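Local atomic coordinates of type I modular polyketide synthase (Streptomyces albus subsp. albus, PDB entry 6IYT), a protein that probably selects an ethylmalonyl-type extender unit from its coenzyme A thioester and transfers it onto the salinomycin polyketide synthase for chain extension. Residues K120-F125 / D386-F391; Q128-A133 / H397-Y402; G250-V255 / S286-G291; Y348-G353 / R372-E377. All coordinates share one frame; numbering follows the deposited sequence.

Contact 1: K120-F125 / D386-F391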
loop_
_atom_site.group_PDB
_atom_site.type_symbol
_atom_site.label_atom_id
_atom_site.label_comp_id
_atom_site.label_asym_id
_atom_site.label_seq_id
_atom_site.Cartn_x
_atom_site.Cartn_y
_atom_site.Cartn_z
ATOM N N LYS A 120 1.065 -13.490 11.399
ATOM C CA LYS A 120 1.314 -13.549 9.978
ATOM C C LYS A 120 1.168 -12.171 9.318
ATOM O O LYS A 120 0.537 -11.262 9.877
ATOM C CB LYS A 120 0.381 -14.543 9.350
ATOM C CG LYS A 120 0.675 -15.972 9.805
ATOM C CD LYS A 120 -0.541 -16.872 9.643
ATOM C CE LYS A 120 -0.681 -17.343 8.223
ATOM N NZ LYS A 120 -1.416 -18.638 8.161
ATOM N N THR A 121 1.680 -12.079 8.098
ATOM C CA THR A 121 1.764 -10.819 7.341
ATOM C C THR A 121 0.901 -10.934 6.111
ATOM O O THR A 121 0.968 -11.947 5.388
ATOM C CB THR A 121 3.209 -10.548 6.873
ATOM O OG1 THR A 121 4.061 -10.319 8.007
ATOM C CG2 THR A 121 3.259 -9.360 5.954
ATOM N N VAL A 122 0.005 -9.964 5.924
ATOM C CA VAL A 122 -0.767 -9.869 4.714
ATOM C C VAL A 122 -0.476 -8.573 3.990
ATOM O O VAL A 122 -0.326 -7.537 4.619
ATOM C CB VAL A 122 -2.279 -9.985 5.017
ATOM C CG1 VAL A 122 -2.713 -8.984 6.076
ATOM C CG2 VAL A 122 -3.083 -9.835 3.772
ATOM N N PHE A 123 -0.285 -8.658 2.666
ATOM C CA PHE A 123 -0.146 -7.455 1.858
ATOM C C PHE A 123 -1.488 -6.998 1.337
ATOM O O PHE A 123 -2.298 -7.818 0.817
ATOM C CB PHE A 123 0.810 -7.651 0.700
ATOM C CG PHE A 123 2.266 -7.461 1.072
ATOM C CD1 PHE A 123 2.756 -7.924 2.283
ATOM C CD2 PHE A 123 3.118 -6.810 0.232
ATOM C CE1 PHE A 123 4.082 -7.702 2.640
ATOM C CE2 PHE A 123 4.460 -6.607 0.576
ATOM C CZ PHE A 123 4.926 -7.072 1.781
ATOM N N VAL A 124 -1.690 -5.692 1.433
ATOM C CA VAL A 124 -2.962 -5.035 1.158
ATOM C C VAL A 124 -2.764 -4.127 -0.074
ATOM O O VAL A 124 -1.896 -3.283 -0.099
ATOM C CB VAL A 124 -3.407 -4.165 2.337
ATOM C CG1 VAL A 124 -4.717 -3.447 2.028
ATOM C CG2 VAL A 124 -3.513 -5.000 3.602
ATOM N N PHE A 125 -3.657 -4.266 -1.042
ATOM C CA PHE A 125 -3.571 -3.551 -2.306
ATOM C C PHE A 125 -4.858 -2.788 -2.539
ATOM O O PHE A 125 -5.908 -3.389 -2.846
ATOM C CB PHE A 125 -3.365 -4.560 -3.439
ATOM C CG PHE A 125 -2.084 -5.321 -3.340
ATOM C CD1 PHE A 125 -2.011 -6.500 -2.581
ATOM C CD2 PHE A 125 -0.903 -4.805 -3.885
ATOM C CE1 PHE A 125 -0.805 -7.187 -2.469
ATOM C CE2 PHE A 125 0.294 -5.477 -3.751
ATOM C CZ PHE A 125 0.354 -6.632 -3.002
ATOM N N ASP A 386 -7.598 -15.292 11.758
ATOM C CA ASP A 386 -6.727 -16.311 11.175
ATOM C C ASP A 386 -5.230 -16.130 11.587
ATOM O O ASP A 386 -4.348 -16.757 11.012
ATOM C CB ASP A 386 -6.852 -16.294 9.628
ATOM C CG ASP A 386 -8.146 -16.995 9.125
ATOM O OD1 ASP A 386 -8.886 -17.539 9.983
ATOM O OD2 ASP A 386 -8.415 -16.988 7.892
ATOM N N GLY A 387 -4.978 -15.152 12.445
ATOM C CA GLY A 387 -3.698 -14.974 13.107
ATOM C C GLY A 387 -2.775 -14.003 12.382
ATOM O O GLY A 387 -1.543 -14.095 12.533
ATOM N N PHE A 388 -3.358 -13.146 11.523
ATOM C CA PHE A 388 -2.598 -12.033 10.873
ATOM C C PHE A 388 -2.572 -10.814 11.782
ATOM O O PHE A 388 -3.608 -10.360 12.253
ATOM C CB PHE A 388 -3.216 -11.667 9.504
ATOM C CG PHE A 388 -3.035 -12.718 8.453
ATOM C CD1 PHE A 388 -3.825 -13.847 8.431
ATOM C CD2 PHE A 388 -1.999 -12.608 7.518
ATOM C CE1 PHE A 388 -3.649 -14.819 7.456
ATOM C CE2 PHE A 388 -1.819 -13.557 6.557
ATOM C CZ PHE A 388 -2.616 -14.699 6.551
ATOM N N ASP A 389 -1.379 -10.305 12.083
ATOM C CA ASP A 389 -1.299 -9.006 12.756
ATOM C C ASP A 389 -0.322 -8.025 12.127
ATOM O O ASP A 389 -0.053 -6.988 12.698
ATOM C CB ASP A 389 -1.005 -9.172 14.278
ATOM C CG ASP A 389 0.379 -9.749 14.559
ATOM O OD1 ASP A 389 1.109 -10.089 13.585
ATOM O OD2 ASP A 389 0.707 -9.967 15.762
ATOM N N VAL A 390 0.114 -8.288 10.900
ATOM C CA VAL A 390 0.934 -7.342 10.186
ATOM C C VAL A 390 0.271 -7.146 8.839
ATOM O O VAL A 390 0.206 -8.080 8.039
ATOM C CB VAL A 390 2.406 -7.849 9.963
ATOM C CG1 VAL A 390 3.205 -6.855 9.121
ATOM C CG2 VAL A 390 3.119 -8.081 11.309
ATOM N N PHE A 391 -0.150 -5.915 8.583
ATOM C CA PHE A 391 -0.850 -5.571 7.361
ATOM C C PHE A 391 -0.020 -4.536 6.678
ATOM O O PHE A 391 0.155 -3.440 7.226
ATOM C CB PHE A 391 -2.225 -4.958 7.669
ATOM C CG PHE A 391 -3.236 -5.949 8.230
ATOM C CD1 PHE A 391 -3.115 -6.429 9.518
ATOM C CD2 PHE A 391 -4.353 -6.302 7.507
ATOM C CE1 PHE A 391 -4.088 -7.262 10.059
ATOM C CE2 PHE A 391 -5.239 -7.254 7.994
ATOM C CZ PHE A 391 -5.102 -7.733 9.279
#
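K120 and V122 each lay an aliphatic carbon on a phenylalanine of the neighbouring strand. K120 CB stands over one face of the F388 ring, 3.8 Å from its centroid and 21° off the normal, and the bend of the lysine chain at chi3 (81°) brings CE back to 3.7 Å from F388 CZ. T121 O meets that ring at its edge, 3.4 Å from F388 CE2. The second pair repeats the theme: V122 CG1, held between its own backbone N and carbonyl carbon (chi1 53°), lies over a face of F391, 3.8 Å from the centroid. On the other side of the sheet T121 OG1 packs on V390 CB at 3.6 Å. The strands pair in parallel through backbone hydrogen bonds, V122 N to V390 O at 2.8 Å being one. A beta bulge interrupts the register: K120 O receives V390 N at 3.2 Å and, weakly, D389 N. D389 turns its carboxylate to the backbone N atoms of S118 and G119. Strand 120-125 runs between strands 208-211 and 388-393 in the parallel sheet of the alpha/beta-hydrolase-like core of acyltransferases of this family; F388 and F391 pack against L383 of helix 376-385, and V124 reaches F376.

Contact 2: Q128-A133 / H397-Y402; sequences QGSQWA and HPVLTY
S130 and H397 bring their CA atoms to 4.8 Å where two irregular loops meet, with G129 at a positive phi of 124° that favours glycine. S130 OG donates to H397 O at 3.2 Å, lying in the carbonyl plane on a lone pair, with a C=O...OG angle of 145°. S395 OG bonds to the same oxygen, which is therefore gripped twice. H397 CB rests 3.3 Å from S130 O, and W132 CD1 approaches that CB obliquely at 4.1 Å. Q128-A133 holds most of the GQGSQ motif known from acyltransferases of this family, just after strand 120-125 of the parallel sheet, while 397-402 leads from strand 388-393 into helix 401-411. G129 N donates to Q131 OE1 at 2.8 Å, a side-chain-to-backbone bond within the loop. V399 CG1 lies against G129 O at 3.5 Å. The H397 ring carries CD of P398 over one face, and its ND1 pairs with the backbone N of R423; W132 NE1 bonds to A396 O. Ahead of the helix, E393 takes the backbone N atoms of V399 and L400 with its two carboxylate oxygens. S130 N and O are buried here with no partner in the model.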
loop_
_atom_site.group_PDB
_atom_site.type_symbol
_atom_site.label_atom_id
_atom_site.label_comp_id
_atom_site.label_asym_id
_atom_site.label_seq_id
_atom_site.Cartn_x
_atom_site.Cartn_y
_atom_site.Cartn_z
ATOM N N GLN A 128 -8.549 2.953 -6.094
ATOM C CA GLN A 128 -8.238 4.344 -6.361
ATOM C C GLN A 128 -8.313 5.139 -5.077
ATOM O O GLN A 128 -8.970 4.729 -4.116
ATOM C CB GLN A 128 -9.172 4.924 -7.416
ATOM C CG GLN A 128 -8.548 4.974 -8.784
ATOM C CD GLN A 128 -9.554 5.190 -9.881
ATOM O OE1 GLN A 128 -10.024 6.319 -10.116
ATOM N NE2 GLN A 128 -9.922 4.129 -10.536
ATOM N N GLY A 129 -7.557 6.225 -5.020
ATOM C CA GLY A 129 -7.485 7.052 -3.818
ATOM C C GLY A 129 -6.049 7.196 -3.351
ATOM O O GLY A 129 -5.713 8.113 -2.562
ATOM N N SER A 130 -5.203 6.274 -3.827
ATOM C CA SER A 130 -3.766 6.205 -3.472
ATOM C C SER A 130 -2.916 7.300 -4.152
ATOM O O SER A 130 -1.739 7.475 -3.825
ATOM C CB SER A 130 -3.218 4.822 -3.892
ATOM O OG SER A 130 -2.991 4.049 -2.749
ATOM N N GLN A 131 -3.414 7.806 -5.262
ATOM C CA GLN A 131 -2.562 8.455 -6.229
ATOM C C GLN A 131 -2.155 9.841 -5.725
ATOM O O GLN A 131 -2.948 10.522 -5.082
ATOM C CB GLN A 131 -3.314 8.562 -7.606
ATOM C CG GLN A 131 -4.599 9.393 -7.576
ATOM C CD GLN A 131 -5.870 8.587 -7.282
ATOM O OE1 GLN A 131 -5.813 7.488 -6.747
ATOM N NE2 GLN A 131 -7.030 9.127 -7.691
ATOM N N TRP A 132 -0.969 10.298 -6.117
ATOM C CA TRP A 132 -0.613 11.696 -5.994
ATOM C C TRP A 132 0.329 12.153 -7.103
ATOM O O TRP A 132 1.043 11.354 -7.717
ATOM C CB TRP A 132 -0.002 11.989 -4.623
ATOM C CG TRP A 132 1.111 11.060 -4.206
ATOM C CD1 TRP A 132 0.980 9.859 -3.569
ATOM C CD2 TRP A 132 2.524 11.343 -4.235
ATOM N NE1 TRP A 132 2.212 9.383 -3.202
ATOM C CE2 TRP A 132 3.175 10.284 -3.588
ATOM C CE3 TRP A 132 3.300 12.391 -4.771
ATOM C CZ2 TRP A 132 4.544 10.262 -3.409
ATOM C CZ3 TRP A 132 4.654 12.363 -4.584
ATOM C CH2 TRP A 132 5.267 11.284 -3.964
ATOM N N ALA A 133 0.206 13.427 -7.454
ATOM C CA ALA A 133 0.927 13.962 -8.575
ATOM C C ALA A 133 2.412 13.916 -8.286
ATOM O O ALA A 133 2.871 14.408 -7.243
ATOM C CB ALA A 133 0.478 15.388 -8.858
ATOM N N HIS A 397 0.083 5.890 -1.057
ATOM C CA HIS A 397 -0.506 6.744 0.004
ATOM C C HIS A 397 -1.517 5.930 0.760
ATOM O O HIS A 397 -2.254 5.182 0.140
ATOM C CB HIS A 397 -1.194 7.981 -0.608
ATOM C CG HIS A 397 -1.822 8.885 0.410
ATOM N ND1 HIS A 397 -1.082 9.712 1.212
ATOM C CD2 HIS A 397 -3.114 9.068 0.777
ATOM C CE1 HIS A 397 -1.876 10.328 2.074
ATOM N NE2 HIS A 397 -3.113 9.939 1.846
ATOM N N PRO A 398 -1.453 5.937 2.113
ATOM C CA PRO A 398 -2.202 4.886 2.859
ATOM C C PRO A 398 -3.672 5.198 2.918
ATOM O O PRO A 398 -4.062 6.328 3.292
ATOM C CB PRO A 398 -1.617 4.918 4.265
ATOM C CG PRO A 398 -0.571 5.936 4.277
ATOM C CD PRO A 398 -0.518 6.668 2.965
ATOM N N VAL A 399 -4.481 4.332 2.343
ATOM C CA VAL A 399 -5.880 4.605 2.297
ATOM C C VAL A 399 -6.733 3.631 3.042
ATOM O O VAL A 399 -7.858 3.953 3.354
ATOM C CB VAL A 399 -6.393 4.794 0.872
ATOM C CG1 VAL A 399 -5.764 6.044 0.246
ATOM C CG2 VAL A 399 -6.129 3.586 0.031
ATOM N N LEU A 400 -6.207 2.459 3.354
ATOM C CA LEU A 400 -6.970 1.461 4.103
ATOM C C LEU A 400 -6.405 1.166 5.498
ATOM O O LEU A 400 -7.024 0.466 6.280
ATOM C CB LEU A 400 -7.081 0.167 3.286
ATOM C CG LEU A 400 -7.846 0.309 1.980
ATOM C CD1 LEU A 400 -7.757 -0.975 1.134
ATOM C CD2 LEU A 400 -9.280 0.691 2.241
ATOM N N THR A 401 -5.263 1.747 5.826
ATOM C CA THR A 401 -4.641 1.495 7.130
ATOM C C THR A 401 -5.524 2.011 8.267
ATOM O O THR A 401 -5.678 1.337 9.294
ATOM C CB THR A 401 -3.259 2.171 7.256
ATOM O OG1 THR A 401 -3.376 3.513 6.860
ATOM C CG2 THR A 401 -2.174 1.448 6.385
ATOM N N TYR A 402 -6.162 3.151 8.062
ATOM C CA TYR A 402 -7.067 3.708 9.099
ATOM C C TYR A 402 -8.214 2.738 9.386
ATOM O O TYR A 402 -8.490 2.406 10.543
ATOM C CB TYR A 402 -7.623 5.049 8.660
ATOM C CG TYR A 402 -8.491 5.708 9.707
ATOM C CD1 TYR A 402 -7.922 6.343 10.803
ATOM C CD2 TYR A 402 -9.887 5.647 9.628
ATOM C CE1 TYR A 402 -8.706 6.979 11.750
ATOM C CE2 TYR A 402 -10.679 6.285 10.568
ATOM C CZ TYR A 402 -10.075 6.964 11.619
ATOM O OH TYR A 402 -10.845 7.567 12.582
#

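Contact 3: G250-V255 / S286-G291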
loop_
_atom_site.group_PDB
_atom_site.type_symbol
_atom_site.label_atom_id
_atom_site.label_comp_id
_atom_site.label_asym_id
_atom_site.label_seq_id
_atom_site.Cartn_x
_atom_site.Cartn_y
_atom_site.Cartn_z
ATOM N N GLY A 250 -21.152 8.712 -13.069
ATOM C CA GLY A 250 -21.062 8.330 -11.674
ATOM C C GLY A 250 -19.660 8.441 -11.145
ATOM O O GLY A 250 -18.732 8.654 -11.899
ATOM N N ALA A 251 -19.529 8.318 -9.825
ATOM C CA ALA A 251 -18.264 8.239 -9.186
ATOM C C ALA A 251 -18.437 7.523 -7.837
ATOM O O ALA A 251 -19.515 6.973 -7.538
ATOM C CB ALA A 251 -17.684 9.629 -9.010
ATOM N N VAL A 252 -17.367 7.455 -7.062
ATOM C CA VAL A 252 -17.414 6.895 -5.721
ATOM C C VAL A 252 -16.832 7.894 -4.706
ATOM O O VAL A 252 -15.882 8.541 -4.994
ATOM C CB VAL A 252 -16.553 5.639 -5.606
ATOM C CG1 VAL A 252 -16.493 5.106 -4.194
ATOM C CG2 VAL A 252 -17.040 4.575 -6.557
ATOM N N ALA A 253 -17.468 7.944 -3.559
ATOM C CA ALA A 253 -17.045 8.807 -2.467
ATOM C C ALA A 253 -16.742 7.992 -1.230
ATOM O O ALA A 253 -17.407 7.009 -0.934
ATOM C CB ALA A 253 -18.133 9.837 -2.150
ATOM N N SER A 254 -15.737 8.414 -0.489
ATOM C CA SER A 254 -15.521 7.912 0.840
ATOM C C SER A 254 -16.386 8.705 1.832
ATOM O O SER A 254 -16.476 9.921 1.737
ATOM C CB SER A 254 -14.065 8.062 1.202
ATOM O OG SER A 254 -13.707 9.401 1.004
ATOM N N VAL A 255 -16.867 8.020 2.859
ATOM C CA VAL A 255 -17.687 8.653 3.906
ATOM C C VAL A 255 -17.323 8.066 5.229
ATOM O O VAL A 255 -17.370 6.866 5.393
ATOM C CB VAL A 255 -19.178 8.377 3.679
ATOM C CG1 VAL A 255 -20.006 8.941 4.836
ATOM C CG2 VAL A 255 -19.629 8.943 2.342
ATOM N N SER A 286 -16.282 3.629 8.314
ATOM C CA SER A 286 -15.694 4.031 7.071
ATOM C C SER A 286 -16.309 3.223 5.919
ATOM O O SER A 286 -16.091 2.018 5.827
ATOM C CB SER A 286 -14.185 3.780 7.134
ATOM O OG SER A 286 -13.636 3.948 5.861
ATOM N N VAL A 287 -17.037 3.897 5.037
ATOM C CA VAL A 287 -17.663 3.235 3.858
ATOM C C VAL A 287 -17.458 4.078 2.619
ATOM O O VAL A 287 -16.890 5.175 2.700
ATOM C CB VAL A 287 -19.190 2.978 4.037
ATOM C CG1 VAL A 287 -19.469 2.196 5.321
ATOM C CG2 VAL A 287 -19.970 4.289 4.008
ATOM N N THR A 288 -17.696 3.486 1.457
ATOM C CA THR A 288 -17.717 4.213 0.218
ATOM C C THR A 288 -19.119 4.111 -0.405
ATOM O O THR A 288 -19.767 3.195 -0.212
ATOM C CB THR A 288 -16.710 3.661 -0.801
ATOM O OG1 THR A 288 -16.984 2.299 -0.999
ATOM C CG2 THR A 288 -15.291 3.784 -0.279
ATOM N N VAL A 289 -19.458 5.112 -1.167
ATOM C CA VAL A 289 -20.773 5.235 -1.790
ATOM C C VAL A 289 -20.609 5.525 -3.286
ATOM O O VAL A 289 -19.810 6.379 -3.658
ATOM C CB VAL A 289 -21.560 6.386 -1.170
ATOM C CG1 VAL A 289 -22.897 6.568 -1.899
ATOM C CG2 VAL A 289 -21.778 6.140 0.319
ATOM N N ALA A 290 -21.253 4.713 -4.129
ATOM C CA ALA A 290 -21.184 4.875 -5.577
ATOM C C ALA A 290 -22.494 5.424 -6.108
ATOM O O ALA A 290 -23.555 5.057 -5.639
ATOM C CB ALA A 290 -20.892 3.532 -6.241
ATOM N N GLY A 291 -22.421 6.198 -7.179
ATOM C CA GLY A 291 -23.600 6.503 -7.941
ATOM C C GLY A 291 -23.465 7.766 -8.757
ATOM O O GLY A 291 -22.364 8.311 -8.924
#
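A253 and V289 sit opposite each other in a contact without aromatic rings, so the flat surfaces to consider are the two faces of the sheet itself. One face carries A251, A253, V255, V287 and V289; the other carries V252, S254, T288 and A290. On the first, V255 CG2 meets V289 CG2 at 4.1 Å, and V287 CG2 closes on V255 CB at a similar distance. V287 CG2 achieves this from the position between its own backbone N and carbonyl carbon. On the second, V252 CG1, trans to its backbone N (chi1 175°), crosses to T288 CB at 3.7 Å, while the other branch, CG2, meets A290 CB at 4.0 Å.

The backbones are antiparallel, their short axes at 157°. Six bonds couple three hydrogen-bonded pairs. A253 N to V289 O and V289 N to A253 O are both 2.8 Å and lie in the carbonyl planes; V287 N to V255 O is almost straight at the hydrogen (178°). Between them, at the non-hydrogen-bonded pairs, CA-H...O contacts fill in, as from T288 CA to A253 O at 3.0 Å. Both outer edges of the pair are taken: S254 and V252 bond strand 310-312 and its continuation, and T288 and A290 bond strand 276-283.

Helices 259-266 and 293-305 cover the valine-rich face, V262 and L296 both touching V289. Leaving aside the short end strand 374-375, the order 4-1-3-2 with two helices on one side is the ferredoxin-like topology of the small subdomain of acyltransferases, and these are the central two of those four strands.

Contact 4: Y348-G353 / R372-E377; sequences YSTVNG and RPVSFE
T350 and S375 join a loop held by an ST motif to an inverse gamma turn centred on S375, next to a GxSxG sequence that fits a nucleophile elbow. S375 N donates to T350 O at 2.8 Å, with an N-H...O angle of 168° and the donor in the carbonyl plane. The threonine side chain lies alongside V374, both pointing the same way, and T350 OG1 comes 3.6 Å from V374 CG1. With chi1 at 57°, OG1 falls between the threonine's own N and carbonyl carbon, where it also bonds to G211 O of the elbow sequence. T350 CG2, anti to the carbonyl carbon, meets the F376 ring at its edge, 4.1 Å from F376 CD1.

A water ties the segments a second time, 2.8 Å from V351 O and 2.8 Å from S375 OG, with P373 O close by. S375 O is buried without a partner in the model. V351 CG1 reaches R372 CG at 4.4 Å, while the guanidinium group goes off to a salt bridge with E368. The loop is shaped from inside by S349 OG, which receives V351 N at 3.0 Å and N352 N at 3.2 Å.

R372 O bonds to ND1 of H320 and V374 touches H212 and H320, consistent with a position beside the probable active site. V351 packs on helix 363-371, T350 on V210 of strand 208-211 and on V379 of helix 376-385, and V374, in the short, weakly bonded edge strand 374-375 of the mixed sheet, bonds to A279 and N281 of strand 276-283.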
loop_
_atom_site.group_PDB
_atom_site.type_symbol
_atom_site.label_atom_id
_atom_site.label_comp_id
_atom_site.label_asym_id
_atom_site.label_seq_id
_atom_site.Cartn_x
_atom_site.Cartn_y
_atom_site.Cartn_z
ATOM N N TYR A 348 -7.370 -13.436 -0.071
ATOM C CA TYR A 348 -8.592 -13.288 0.699
ATOM C C TYR A 348 -9.539 -12.352 -0.046
ATOM O O TYR A 348 -9.372 -11.148 -0.039
ATOM C CB TYR A 348 -8.300 -12.732 2.114
ATOM C CG TYR A 348 -7.877 -13.766 3.138
ATOM C CD1 TYR A 348 -6.713 -14.443 3.004
ATOM C CD2 TYR A 348 -8.628 -13.981 4.272
ATOM C CE1 TYR A 348 -6.323 -15.408 3.934
ATOM C CE2 TYR A 348 -8.219 -14.869 5.243
ATOM C CZ TYR A 348 -7.034 -15.550 5.082
ATOM O OH TYR A 348 -6.590 -16.427 6.064
ATOM N N SER A 349 -10.532 -12.919 -0.707
ATOM C CA SER A 349 -11.379 -12.137 -1.602
ATOM C C SER A 349 -12.239 -11.175 -0.818
ATOM O O SER A 349 -12.916 -11.584 0.138
ATOM C CB SER A 349 -12.289 -13.063 -2.423
ATOM O OG SER A 349 -13.162 -12.297 -3.209
ATOM N N THR A 350 -12.272 -9.919 -1.275
ATOM C CA THR A 350 -13.234 -8.909 -0.764
ATOM C C THR A 350 -14.488 -8.824 -1.635
ATOM O O THR A 350 -15.372 -7.971 -1.413
ATOM C CB THR A 350 -12.580 -7.559 -0.701
ATOM O OG1 THR A 350 -12.079 -7.208 -2.009
ATOM C CG2 THR A 350 -11.445 -7.596 0.285
ATOM N N VAL A 351 -14.615 -9.775 -2.557
ATOM C CA VAL A 351 -15.789 -9.910 -3.377
ATOM C C VAL A 351 -16.748 -10.928 -2.773
ATOM O O VAL A 351 -17.921 -10.647 -2.620
ATOM C CB VAL A 351 -15.393 -10.369 -4.793
ATOM C CG1 VAL A 351 -16.597 -10.514 -5.678
ATOM C CG2 VAL A 351 -14.391 -9.409 -5.381
ATOM N N ASN A 352 -16.241 -12.101 -2.393
ATOM C CA ASN A 352 -17.123 -13.172 -1.883
ATOM C C ASN A 352 -16.748 -13.670 -0.493
ATOM O O ASN A 352 -17.385 -14.563 0.034
ATOM C CB ASN A 352 -17.202 -14.328 -2.867
ATOM C CG ASN A 352 -15.857 -14.963 -3.146
ATOM O OD1 ASN A 352 -14.956 -14.927 -2.324
ATOM N ND2 ASN A 352 -15.703 -15.484 -4.353
ATOM N N GLY A 353 -15.678 -13.117 0.074
ATOM C CA GLY A 353 -15.334 -13.379 1.460
ATOM C C GLY A 353 -14.730 -14.770 1.655
ATOM O O GLY A 353 -14.476 -15.199 2.803
ATOM N N ARG A 372 -19.876 -6.039 -7.338
ATOM C CA ARG A 372 -20.273 -6.174 -5.937
ATOM C C ARG A 372 -19.610 -5.117 -5.082
ATOM O O ARG A 372 -18.442 -4.799 -5.285
ATOM C CB ARG A 372 -19.918 -7.538 -5.420
ATOM C CG ARG A 372 -20.509 -8.669 -6.247
ATOM C CD ARG A 372 -21.866 -9.126 -5.704
ATOM N NE ARG A 372 -22.984 -8.358 -6.238
ATOM C CZ ARG A 372 -23.615 -8.638 -7.385
ATOM N NH1 ARG A 372 -24.676 -7.926 -7.757
ATOM N NH2 ARG A 372 -23.178 -9.606 -8.165
ATOM N N PRO A 373 -20.307 -4.668 -4.042
ATOM C CA PRO A 373 -19.648 -3.900 -2.960
ATOM C C PRO A 373 -18.441 -4.615 -2.400
ATOM O O PRO A 373 -18.416 -5.853 -2.315
ATOM C CB PRO A 373 -20.752 -3.772 -1.884
ATOM C CG PRO A 373 -21.752 -4.831 -2.227
ATOM C CD PRO A 373 -21.716 -4.961 -3.724
ATOM N N VAL A 374 -17.438 -3.849 -2.046
ATOM C CA VAL A 374 -16.196 -4.389 -1.503
ATOM C C VAL A 374 -16.391 -4.689 -0.015
ATOM O O VAL A 374 -16.484 -3.773 0.814
ATOM C CB VAL A 374 -15.035 -3.390 -1.704
ATOM C CG1 VAL A 374 -13.693 -4.048 -1.369
ATOM C CG2 VAL A 374 -15.012 -2.871 -3.133
ATOM N N SER A 375 -16.247 -5.951 0.340
ATOM C CA SER A 375 -16.388 -6.366 1.716
ATOM C C SER A 375 -15.044 -6.389 2.410
ATOM O O SER A 375 -14.533 -7.439 2.724
ATOM C CB SER A 375 -17.027 -7.748 1.787
ATOM O OG SER A 375 -18.307 -7.711 1.242
ATOM N N PHE A 376 -14.449 -5.230 2.635
ATOM C CA PHE A 376 -13.067 -5.226 3.126
ATOM C C PHE A 376 -13.027 -5.425 4.675
ATOM O O PHE A 376 -12.299 -6.289 5.169
ATOM C CB PHE A 376 -12.357 -3.925 2.700
ATOM C CG PHE A 376 -10.936 -3.814 3.179
ATOM C CD1 PHE A 376 -9.926 -4.549 2.568
ATOM C CD2 PHE A 376 -10.619 -3.024 4.251
ATOM C CE1 PHE A 376 -8.606 -4.424 2.996
ATOM C CE2 PHE A 376 -9.308 -2.896 4.691
ATOM C CZ PHE A 376 -8.303 -3.603 4.054
ATOM N N GLU A 377 -13.895 -4.704 5.399
ATOM C CA GLU A 377 -13.983 -4.821 6.859
ATOM C C GLU A 377 -14.182 -6.269 7.379
ATOM O O GLU A 377 -13.421 -6.715 8.212
ATOM C CB GLU A 377 -15.073 -3.890 7.417
ATOM C CG GLU A 377 -15.329 -4.079 8.900
ATOM C CD GLU A 377 -16.546 -3.289 9.377
ATOM O OE1 GLU A 377 -17.269 -2.747 8.525
ATOM O OE2 GLU A 377 -16.766 -3.199 10.598
HETATM O O HOH W 1 -18.724 -8.207 -1.436
#

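Overall arrangement
From the N terminus, the chain opens contact 1 on strand 120-125 and contact 2 in the loop after it. Contact 3 then closes a short loop between strands 251-255 and 286-291, and contact 4 a shorter one between 348-353 and 372-377; these two are in series, both nested within the long loops of contacts 1 and 2. Helix 376-385 leads from contact 4 to strand 388-393, which closes contact 1, and 397-402 then closes contact 2, so the two long loops cross. Contacts 1, 2 and 4 meet around V124, F376 and L400. Contacts 3 and 4 share the mixed sheet, and contact 4, which touches contact 1, joins it to the parallel sheet.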